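LbaCas13a H328A (C2c2) (Lachnospiraceae bacterium NK4A179, PDB 5WLH) is a CRISPR-associated, guide-RNA-directed ribonuclease that binds pre-crRNA and, as in other Cas13a enzymes, probably cleaves target RNA through a pair of HEPN domains. Local coordinates at residues F508-L513 with S525-L530; K531-M536 with D588-T593; T558-I563 with F576-Y581. All blocks are in the same frame, centred on the assembly; numbering follows the deposited sequence.

Contact 1 of 3, residues F508-L513 with S525-L530; sequences FAARHL and SDFLLL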
loop_
_atom_site.group_PDB
_atom_site.type_symbol
_atom_site.label_atom_id
_atom_site.label_comp_id
_atom_site.label_asym_id
_atom_site.label_seq_id
_atom_site.Cartn_x
_atom_site.Cartn_y
_atom_site.Cartn_z
ATOM N N PHE A 508 -12.712 -9.062 9.141
ATOM C CA PHE A 508 -13.733 -8.135 9.611
ATOM C C PHE A 508 -15.113 -8.774 9.597
ATOM O O PHE A 508 -15.941 -8.491 10.470
ATOM C CB PHE A 508 -13.748 -6.853 8.770
ATOM C CG PHE A 508 -12.747 -5.823 9.233
ATOM C CD1 PHE A 508 -12.960 -5.110 10.408
ATOM C CD2 PHE A 508 -11.590 -5.581 8.508
ATOM C CE1 PHE A 508 -12.034 -4.163 10.850
ATOM C CE2 PHE A 508 -10.650 -4.633 8.943
ATOM C CZ PHE A 508 -10.872 -3.928 10.106
ATOM N N ALA A 509 -15.396 -9.600 8.593
ATOM C CA ALA A 509 -16.691 -10.262 8.556
ATOM C C ALA A 509 -16.849 -11.162 9.768
ATOM O O ALA A 509 -17.911 -11.185 10.404
ATOM C CB ALA A 509 -16.835 -11.072 7.265
ATOM N N ALA A 510 -15.788 -11.900 10.107
ATOM C CA ALA A 510 -15.817 -12.754 11.292
ATOM C C ALA A 510 -16.014 -11.925 12.552
ATOM O O ALA A 510 -16.825 -12.269 13.422
ATOM C CB ALA A 510 -14.525 -13.572 11.371
ATOM N N ARG A 511 -15.271 -10.822 12.672
ATOM C CA ARG A 511 -15.441 -9.923 13.808
ATOM C C ARG A 511 -16.884 -9.443 13.918
ATOM O O ARG A 511 -17.495 -9.505 14.997
ATOM C CB ARG A 511 -14.486 -8.728 13.677
ATOM C CG ARG A 511 -14.685 -7.685 14.769
ATOM C CD ARG A 511 -14.542 -8.344 16.149
ATOM N NE ARG A 511 -14.569 -7.362 17.229
ATOM C CZ ARG A 511 -14.288 -7.654 18.493
ATOM N NH1 ARG A 511 -13.974 -8.904 18.832
ATOM N NH2 ARG A 511 -14.319 -6.703 19.415
ATOM N N HIS A 512 -17.448 -8.940 12.814
ATOM C CA HIS A 512 -18.802 -8.407 12.883
ATOM C C HIS A 512 -19.803 -9.489 13.262
ATOM O O HIS A 512 -20.659 -9.274 14.125
ATOM C CB HIS A 512 -19.175 -7.734 11.570
ATOM C CG HIS A 512 -18.302 -6.562 11.264
ATOM N ND1 HIS A 512 -18.098 -6.086 9.989
ATOM C CD2 HIS A 512 -17.556 -5.785 12.082
ATOM C CE1 HIS A 512 -17.268 -5.059 10.034
ATOM N NE2 HIS A 512 -16.923 -4.857 11.293
ATOM N N LEU A 513 -19.714 -10.659 12.633
ATOM C CA LEU A 513 -20.643 -11.730 12.990
ATOM C C LEU A 513 -20.462 -12.148 14.443
ATOM O O LEU A 513 -21.438 -12.464 15.133
ATOM C CB LEU A 513 -20.453 -12.932 12.070
ATOM C CG LEU A 513 -21.326 -14.170 12.363
ATOM C CD1 LEU A 513 -22.810 -13.810 12.460
ATOM C CD2 LEU A 513 -21.107 -15.198 11.284
ATOM N N SER A 525 -10.167 -17.020 21.383
ATOM C CA SER A 525 -10.336 -15.661 20.878
ATOM C C SER A 525 -10.616 -15.606 19.383
ATOM O O SER A 525 -10.842 -14.516 18.854
ATOM C CB SER A 525 -9.089 -14.824 21.193
ATOM O OG SER A 525 -7.911 -15.548 20.891
ATOM N N ASP A 526 -10.601 -16.736 18.688
ATOM C CA ASP A 526 -10.843 -16.759 17.249
ATOM C C ASP A 526 -12.238 -17.331 17.026
ATOM O O ASP A 526 -12.442 -18.545 17.099
ATOM C CB ASP A 526 -9.759 -17.552 16.525
ATOM C CG ASP A 526 -9.843 -17.413 15.001
ATOM O OD1 ASP A 526 -10.850 -16.870 14.497
ATOM O OD2 ASP A 526 -8.896 -17.852 14.322
ATOM N N PHE A 527 -13.195 -16.439 16.743
ATOM C CA PHE A 527 -14.566 -16.848 16.449
ATOM C C PHE A 527 -14.630 -17.963 15.414
ATOM O O PHE A 527 -15.405 -18.920 15.561
ATOM C CB PHE A 527 -15.357 -15.636 15.953
ATOM C CG PHE A 527 -16.722 -15.980 15.446
ATOM C CD1 PHE A 527 -17.657 -16.551 16.293
ATOM C CD2 PHE A 527 -17.075 -15.731 14.133
ATOM C CE1 PHE A 527 -18.911 -16.867 15.845
ATOM C CE2 PHE A 527 -18.343 -16.048 13.672
ATOM C CZ PHE A 527 -19.262 -16.623 14.532
ATOM N N LEU A 528 -13.838 -17.849 14.344
ATOM C CA LEU A 528 -13.922 -18.812 13.253
ATOM C C LEU A 528 -13.474 -20.210 13.651
ATOM O O LEU A 528 -13.790 -21.168 12.949
ATOM C CB LEU A 528 -13.079 -18.351 12.071
ATOM C CG LEU A 528 -13.588 -17.067 11.432
ATOM C CD1 LEU A 528 -12.770 -16.752 10.148
ATOM C CD2 LEU A 528 -15.073 -17.174 11.131
ATOM N N LEU A 529 -12.742 -20.350 14.737
ATOM C CA LEU A 529 -12.280 -21.666 15.144
ATOM C C LEU A 529 -13.179 -22.310 16.189
ATOM O O LEU A 529 -12.890 -23.434 16.622
ATOM C CB LEU A 529 -10.838 -21.582 15.650
ATOM C CG LEU A 529 -9.866 -21.171 14.533
ATOM C CD1 LEU A 529 -8.446 -21.289 15.009
ATOM C CD2 LEU A 529 -10.114 -22.004 13.243
ATOM N N LEU A 530 -14.266 -21.650 16.587
ATOM C CA LEU A 530 -15.220 -22.300 17.479
ATOM C C LEU A 530 -15.844 -23.497 16.779
ATOM O O LEU A 530 -15.990 -23.520 15.555
ATOM C CB LEU A 530 -16.306 -21.324 17.941
ATOM C CG LEU A 530 -15.854 -20.104 18.762
ATOM C CD1 LEU A 530 -17.056 -19.342 19.302
ATOM C CD2 LEU A 530 -14.889 -20.479 19.889
#
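Ala510 faces Leu528 with its lone methyl, which settles against the branched end of the leucine: CB lies 3.6 Å from Leu528 CG and almost as near to both methyls, CD1 and CD2. Next to Leu528, the Phe527 ring packs against the helix one turn on, at Leu513. Its CE2 corner meets Leu513 CD2 at 3.8 Å, the methyl coming in at the ring edge close to its plane, and the two side chains run roughly perpendicular. Phe527 CD2 also approaches the carbonyl of Ala510, 3.5 Å from its O, a van der Waals contact. No hydrogen bond joins 508-513 to 525-530, so apolar burial carries the pairing.

The ring reaches the helix because Phe527 CG stands anti to its own backbone N (chi1 172°). The backbone behind it is a short 3-10 turn, 527-529, introduced by an Asx turn: Asp526 OD1 accepts from Leu528 N at 3.1 Å, the N-H arriving from above the carboxylate plane and well bent (136°). Asp526 OD2 forms a salt bridge with Arg603, the first residue of a sequence that fits the R-X4-H motif of HEPN nucleases.

Ala510 and Leu513 lie on helix 486-517, near its C-terminal end; Leu513 also packs on Leu592, Leu595 and Ile599 of helix 588-602, while the other flank of 486-517 meets helices 915-941 and 1106-1145.

Contact 2 of 3, residues K531-M536 with D588-T593; sequences KPKGTM and DVDFLT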
loop_
_atom_site.group_PDB
_atom_site.type_symbol
_atom_site.label_atom_id
_atom_site.label_comp_id
_atom_site.label_asym_id
_atom_site.label_seq_id
_atom_site.Cartn_x
_atom_site.Cartn_y
_atom_site.Cartn_z
ATOM N N LYS A 531 -16.190 -24.508 17.565
ATOM C CA LYS A 531 -16.624 -25.792 17.045
ATOM C C LYS A 531 -18.134 -25.951 17.166
ATOM O O LYS A 531 -18.768 -25.316 18.014
ATOM C CB LYS A 531 -15.903 -26.925 17.791
ATOM C CG LYS A 531 -14.400 -26.959 17.527
ATOM C CD LYS A 531 -14.093 -27.462 16.120
ATOM C CE LYS A 531 -12.656 -27.150 15.706
ATOM N NZ LYS A 531 -12.498 -25.782 15.100
ATOM N N PRO A 532 -18.748 -26.789 16.324
ATOM C CA PRO A 532 -20.212 -26.884 16.308
ATOM C C PRO A 532 -20.769 -27.427 17.620
ATOM O O PRO A 532 -20.056 -28.015 18.437
ATOM C CB PRO A 532 -20.495 -27.850 15.149
ATOM C CG PRO A 532 -19.251 -27.870 14.339
ATOM C CD PRO A 532 -18.133 -27.653 15.302
ATOM N N LYS A 533 -22.082 -27.240 17.788
ATOM C CA LYS A 533 -22.732 -27.431 19.082
ATOM C C LYS A 533 -22.604 -28.854 19.622
ATOM O O LYS A 533 -22.720 -29.046 20.835
ATOM C CB LYS A 533 -24.206 -27.059 18.982
ATOM C CG LYS A 533 -25.028 -28.013 18.116
ATOM C CD LYS A 533 -26.438 -27.489 17.945
ATOM C CE LYS A 533 -27.340 -28.507 17.253
ATOM N NZ LYS A 533 -28.709 -27.945 17.047
ATOM N N GLY A 534 -22.390 -29.844 18.767
ATOM C CA GLY A 534 -22.276 -31.215 19.221
ATOM C C GLY A 534 -20.871 -31.667 19.558
ATOM O O GLY A 534 -20.653 -32.864 19.772
ATOM N N THR A 535 -19.903 -30.752 19.613
ATOM C CA THR A 535 -18.506 -31.134 19.785
ATOM C C THR A 535 -18.207 -31.377 21.257
ATOM O O THR A 535 -18.313 -30.461 22.085
ATOM C CB THR A 535 -17.568 -30.063 19.230
ATOM O OG1 THR A 535 -17.950 -29.739 17.892
ATOM C CG2 THR A 535 -16.125 -30.579 19.225
ATOM N N MET A 536 -17.825 -32.610 21.578
ATOM C CA MET A 536 -17.526 -33.022 22.941
ATOM C C MET A 536 -16.019 -33.064 23.186
ATOM O O MET A 536 -15.215 -33.194 22.261
ATOM C CB MET A 536 -18.147 -34.395 23.224
ATOM C CG MET A 536 -19.613 -34.487 22.809
ATOM S SD MET A 536 -20.632 -33.276 23.676
ATOM C CE MET A 536 -20.871 -34.089 25.272
ATOM N N ASP A 588 -30.911 -22.455 15.530
ATOM C CA ASP A 588 -30.243 -21.201 15.198
ATOM C C ASP A 588 -28.752 -21.236 15.511
ATOM O O ASP A 588 -27.996 -20.448 14.938
ATOM C CB ASP A 588 -30.933 -20.045 15.918
ATOM C CG ASP A 588 -32.324 -19.776 15.364
ATOM O OD1 ASP A 588 -32.493 -19.816 14.122
ATOM O OD2 ASP A 588 -33.253 -19.525 16.162
ATOM N N VAL A 589 -28.312 -22.143 16.385
ATOM C CA VAL A 589 -26.882 -22.331 16.608
ATOM C C VAL A 589 -26.217 -22.918 15.366
ATOM O O VAL A 589 -25.085 -22.557 15.023
ATOM C CB VAL A 589 -26.646 -23.210 17.847
ATOM C CG1 VAL A 589 -25.180 -23.467 18.026
ATOM C CG2 VAL A 589 -27.225 -22.534 19.091
ATOM N N ASP A 590 -26.904 -23.824 14.670
ATOM C CA ASP A 590 -26.360 -24.339 13.417
ATOM C C ASP A 590 -26.400 -23.279 12.327
ATOM O O ASP A 590 -25.554 -23.281 11.424
ATOM C CB ASP A 590 -27.127 -25.583 12.982
ATOM C CG ASP A 590 -27.188 -26.633 14.077
ATOM O OD1 ASP A 590 -26.189 -27.364 14.261
ATOM O OD2 ASP A 590 -28.225 -26.703 14.766
ATOM N N PHE A 591 -27.381 -22.382 12.396
ATOM C CA PHE A 591 -27.409 -21.223 11.513
ATOM C C PHE A 591 -26.154 -20.376 11.694
ATOM O O PHE A 591 -25.452 -20.072 10.720
ATOM C CB PHE A 591 -28.669 -20.404 11.795
ATOM C CG PHE A 591 -28.901 -19.271 10.834
ATOM C CD1 PHE A 591 -28.317 -19.267 9.580
ATOM C CD2 PHE A 591 -29.723 -18.212 11.190
ATOM C CE1 PHE A 591 -28.539 -18.221 8.696
ATOM C CE2 PHE A 591 -29.954 -17.160 10.310
ATOM C CZ PHE A 591 -29.351 -17.167 9.060
ATOM N N LEU A 592 -25.847 -20.009 12.944
ATOM C CA LEU A 592 -24.616 -19.278 13.245
ATOM C C LEU A 592 -23.384 -20.047 12.786
ATOM O O LEU A 592 -22.443 -19.467 12.223
ATOM C CB LEU A 592 -24.530 -19.003 14.745
ATOM C CG LEU A 592 -23.241 -18.337 15.223
ATOM C CD1 LEU A 592 -23.154 -16.971 14.544
ATOM C CD2 LEU A 592 -23.233 -18.199 16.736
ATOM N N THR A 593 -23.378 -21.361 13.016
ATOM C CA THR A 593 -22.231 -22.187 12.669
ATOM C C THR A 593 -22.036 -22.251 11.163
ATOM O O THR A 593 -20.900 -22.255 10.673
ATOM C CB THR A 593 -22.414 -23.593 13.262
ATOM O OG1 THR A 593 -22.124 -23.546 14.659
ATOM C CG2 THR A 593 -21.478 -24.592 12.594
HETATM O O HOH W 1 -23.608 -25.864 15.526
#
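Lys533 meets the first turn of helix 588-602 at both ends of its side chain. Near the backbone, its CB rests on Val589 CG1 at 3.8 Å; at the tip, NZ donates to Asp590 OD2 at 2.6 Å, a short salt bridge made through the syn lone pair of the carboxylate. Lysine and aspartate meet nearly at right angles, and the methylene CE comes within 3.4 Å of Asp590 OD1, so aliphatic chain and carboxylate are packed closely as well as paired by charge. With CG placed between its backbone N and carbonyl carbon (chi1 68°) and the chain extended beyond, Lys533 spans the gap without a kink.

Both charged groups have further partners. Gly585 O takes a hydrogen bond from Lys533 NZ, and Asp590 OD2 accepts from Asp587 N just ahead of the helix, as the N3 side chain does in a capping box; the reciprocal half differs, since Asp587 OD1 takes Val589 N, one residue short of N3. A carboxylate at this helix end would probably be favoured by the helix dipole. On the other side, Pro532-Thr535 form a type I beta turn whose Pro532 O is held by two donors from the same face of its plane, Thr535 N at 3.0 Å and Thr535 OG1 at 2.8 Å.

Away from the lysine the fit is looser. Pro532 only skirts Thr593, with CB 4.3 Å from Thr593 CG2, and a water bridges the two segments instead: it accepts from Lys533 N, donates to Asp590 OD1 at 3.2 Å and hydrogen-bonds Thr593 OG1. Gly534, in the third position of the turn, is exposed to solvent.

Contact 3 of 3, residues T558-I563 with F576-Y581; sequences TLRDTI and FPFDKY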
loop_
_atom_site.group_PDB
_atom_site.type_symbol
_atom_site.label_atom_id
_atom_site.label_comp_id
_atom_site.label_asym_id
_atom_site.label_seq_id
_atom_site.Cartn_x
_atom_site.Cartn_y
_atom_site.Cartn_z
ATOM N N THR A 558 -32.229 -15.161 21.315
ATOM C CA THR A 558 -32.372 -14.118 20.303
ATOM C C THR A 558 -31.363 -14.271 19.172
ATOM O O THR A 558 -31.212 -13.353 18.357
ATOM C CB THR A 558 -32.237 -12.729 20.929
ATOM O OG1 THR A 558 -30.963 -12.629 21.576
ATOM C CG2 THR A 558 -33.356 -12.484 21.936
ATOM N N LEU A 559 -30.701 -15.427 19.098
ATOM C CA LEU A 559 -29.596 -15.630 18.167
ATOM C C LEU A 559 -30.011 -15.376 16.722
ATOM O O LEU A 559 -29.325 -14.653 15.991
ATOM C CB LEU A 559 -29.048 -17.047 18.330
ATOM C CG LEU A 559 -27.888 -17.372 17.396
ATOM C CD1 LEU A 559 -26.794 -16.276 17.510
ATOM C CD2 LEU A 559 -27.323 -18.762 17.700
ATOM N N ARG A 560 -31.122 -15.976 16.278
ATOM C CA ARG A 560 -31.542 -15.769 14.894
ATOM C C ARG A 560 -31.841 -14.305 14.615
ATOM O O ARG A 560 -31.437 -13.774 13.572
ATOM C CB ARG A 560 -32.764 -16.612 14.551
ATOM C CG ARG A 560 -33.221 -16.410 13.116
ATOM C CD ARG A 560 -34.552 -17.074 12.849
ATOM N NE ARG A 560 -34.443 -18.513 13.022
ATOM C CZ ARG A 560 -35.431 -19.370 12.805
ATOM N NH1 ARG A 560 -36.622 -18.927 12.411
ATOM N NH2 ARG A 560 -35.223 -20.666 12.986
ATOM N N ASP A 561 -32.562 -13.635 15.520
ATOM C CA ASP A 561 -32.866 -12.229 15.283
ATOM C C ASP A 561 -31.601 -11.379 15.331
ATOM O O ASP A 561 -31.495 -10.387 14.599
ATOM C CB ASP A 561 -33.896 -11.728 16.304
ATOM C CG ASP A 561 -35.323 -12.173 15.971
ATOM O OD1 ASP A 561 -35.512 -12.938 14.996
ATOM O OD2 ASP A 561 -36.254 -11.762 16.697
ATOM N N THR A 562 -30.634 -11.748 16.176
ATOM C CA THR A 562 -29.361 -11.030 16.202
ATOM C C THR A 562 -28.614 -11.195 14.881
ATOM O O THR A 562 -28.137 -10.209 14.301
ATOM C CB THR A 562 -28.509 -11.515 17.372
ATOM O OG1 THR A 562 -29.263 -11.394 18.583
ATOM C CG2 THR A 562 -27.231 -10.685 17.485
ATOM N N ILE A 563 -28.528 -12.429 14.376
ATOM C CA ILE A 563 -27.878 -12.661 13.083
ATOM C C ILE A 563 -28.551 -11.836 11.996
ATOM O O ILE A 563 -27.888 -11.223 11.151
ATOM C CB ILE A 563 -27.905 -14.158 12.728
ATOM C CG1 ILE A 563 -27.045 -14.980 13.693
ATOM C CG2 ILE A 563 -27.488 -14.364 11.292
ATOM C CD1 ILE A 563 -27.318 -16.479 13.586
ATOM N N PHE A 576 -39.608 -16.076 5.397
ATOM C CA PHE A 576 -38.556 -16.985 4.947
ATOM C C PHE A 576 -38.666 -18.312 5.682
ATOM O O PHE A 576 -38.677 -18.328 6.917
ATOM C CB PHE A 576 -37.170 -16.379 5.187
ATOM C CG PHE A 576 -36.050 -17.147 4.536
ATOM C CD1 PHE A 576 -35.820 -17.043 3.170
ATOM C CD2 PHE A 576 -35.231 -17.967 5.284
ATOM C CE1 PHE A 576 -34.789 -17.741 2.567
ATOM C CE2 PHE A 576 -34.196 -18.676 4.686
ATOM C CZ PHE A 576 -33.981 -18.561 3.326
ATOM N N PRO A 577 -38.724 -19.434 4.971
ATOM C CA PRO A 577 -38.919 -20.739 5.633
ATOM C C PRO A 577 -37.628 -21.278 6.238
ATOM O O PRO A 577 -37.004 -22.217 5.737
ATOM C CB PRO A 577 -39.452 -21.605 4.488
ATOM C CG PRO A 577 -38.759 -21.057 3.277
ATOM C CD PRO A 577 -38.621 -19.566 3.509
ATOM N N PHE A 578 -37.213 -20.670 7.352
ATOM C CA PHE A 578 -35.986 -21.095 8.022
ATOM C C PHE A 578 -36.054 -22.560 8.419
ATOM O O PHE A 578 -35.048 -23.276 8.364
ATOM C CB PHE A 578 -35.730 -20.236 9.259
ATOM C CG PHE A 578 -35.167 -18.884 8.952
ATOM C CD1 PHE A 578 -33.862 -18.746 8.500
ATOM C CD2 PHE A 578 -35.948 -17.747 9.106
ATOM C CE1 PHE A 578 -33.343 -17.493 8.213
ATOM C CE2 PHE A 578 -35.435 -16.489 8.821
ATOM C CZ PHE A 578 -34.134 -16.363 8.377
ATOM N N ASP A 579 -37.235 -23.024 8.831
ATOM C CA ASP A 579 -37.346 -24.384 9.332
ATOM C C ASP A 579 -37.203 -25.416 8.227
ATOM O O ASP A 579 -36.824 -26.555 8.514
ATOM C CB ASP A 579 -38.669 -24.553 10.074
ATOM C CG ASP A 579 -38.627 -23.941 11.461
ATOM O OD1 ASP A 579 -37.519 -23.856 12.040
ATOM O OD2 ASP A 579 -39.693 -23.533 11.967
ATOM N N LYS A 580 -37.474 -25.042 6.974
ATOM C CA LYS A 580 -37.167 -25.937 5.867
ATOM C C LYS A 580 -35.681 -26.256 5.824
ATOM O O LYS A 580 -35.294 -27.380 5.488
ATOM C CB LYS A 580 -37.631 -25.325 4.543
ATOM C CG LYS A 580 -37.065 -26.027 3.321
ATOM C CD LYS A 580 -37.572 -25.465 2.002
ATOM C CE LYS A 580 -37.018 -26.301 0.836
ATOM N NZ LYS A 580 -37.772 -26.134 -0.447
ATOM N N TYR A 581 -34.835 -25.296 6.199
ATOM C CA TYR A 581 -33.390 -25.473 6.147
ATOM C C TYR A 581 -32.782 -25.891 7.475
ATOM O O TYR A 581 -31.753 -26.572 7.483
ATOM C CB TYR A 581 -32.727 -24.180 5.657
ATOM C CG TYR A 581 -33.316 -23.707 4.359
ATOM C CD1 TYR A 581 -32.969 -24.310 3.158
ATOM C CD2 TYR A 581 -34.244 -22.679 4.332
ATOM C CE1 TYR A 581 -33.528 -23.888 1.961
ATOM C CE2 TYR A 581 -34.802 -22.253 3.148
ATOM C CZ TYR A 581 -34.443 -22.861 1.967
ATOM O OH TYR A 581 -35.007 -22.424 0.799
#
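Arg560 lies along the Phe578 side chain, the two sliding past each other in opposite directions, and most of what they share is van der Waals and CH-pi contact. Arg560 CD sits over one face of the ring, 4.2 Å from its centroid and 17° off the normal. Farther out, the guanidinium passes over the base of the ring: Phe578 CB lies against one face of the group, 3.5 Å from Arg560 NH1, while the ring plane and the guanidinium plane are inclined by 35°. A bend at chi3 (-63°), after an otherwise extended start, lays the end of the arginine there.

Aromatic packing backs the phenylalanine from behind. On the face of the Phe578 ring away from Arg560, Phe576 CD2 stands over the centre, 3.4 Å above the plane, so the ring is held between an arginine methylene and the edge of another phenylalanine.

Charge plays a lesser part across this pair of segments. Asp579 OD1 lies near the guanidinium plane but 4.0 Å from Arg560 NH2, beyond a salt bridge; the arginine's strong ionic partner is Asp588, whose OD1 forms a salt bridge with Arg560 NE.

Hydrogen bonds fix each segment separately. Thr558 O accepts from Thr562 N and also from Thr562 OG1, at 2.8 Å, the hydroxyl lying above the carbonyl plane. Across Pro577, Phe578 N donates to Phe576 O at 2.8 Å, closing an inverse gamma turn. That turn leads into the weakly bonded short helix 578-581, which the arginine-aromatic packing joins to the first turn of helix 559-564 in what is probably a HEPN domain.

Helix 588-602 connects all three contacts. Its Leu592 touches contact 1, with CD1 3.8 Å from Leu513 CD1 and 3.9 Å from Phe527 CZ, and at its start Asp588 OD1 meets Arg560 NE of contact 3 at 2.6 Å. Contacts 1 and 3, by contrast, do not touch; their nearest atoms are about 5 Å apart. In sequence, 525-530 runs straight on into 531-536, and both segments of contact 3 fall between those of contact 2. Nearest atoms lie about 12 Å (contact 1), 21 Å (contact 2) and 17 Å (contact 3) from the bound RNA. The same helix ends at residue 602, just before the R-X4-H sequence that begins at Arg603 and is consistent with a HEPN motif.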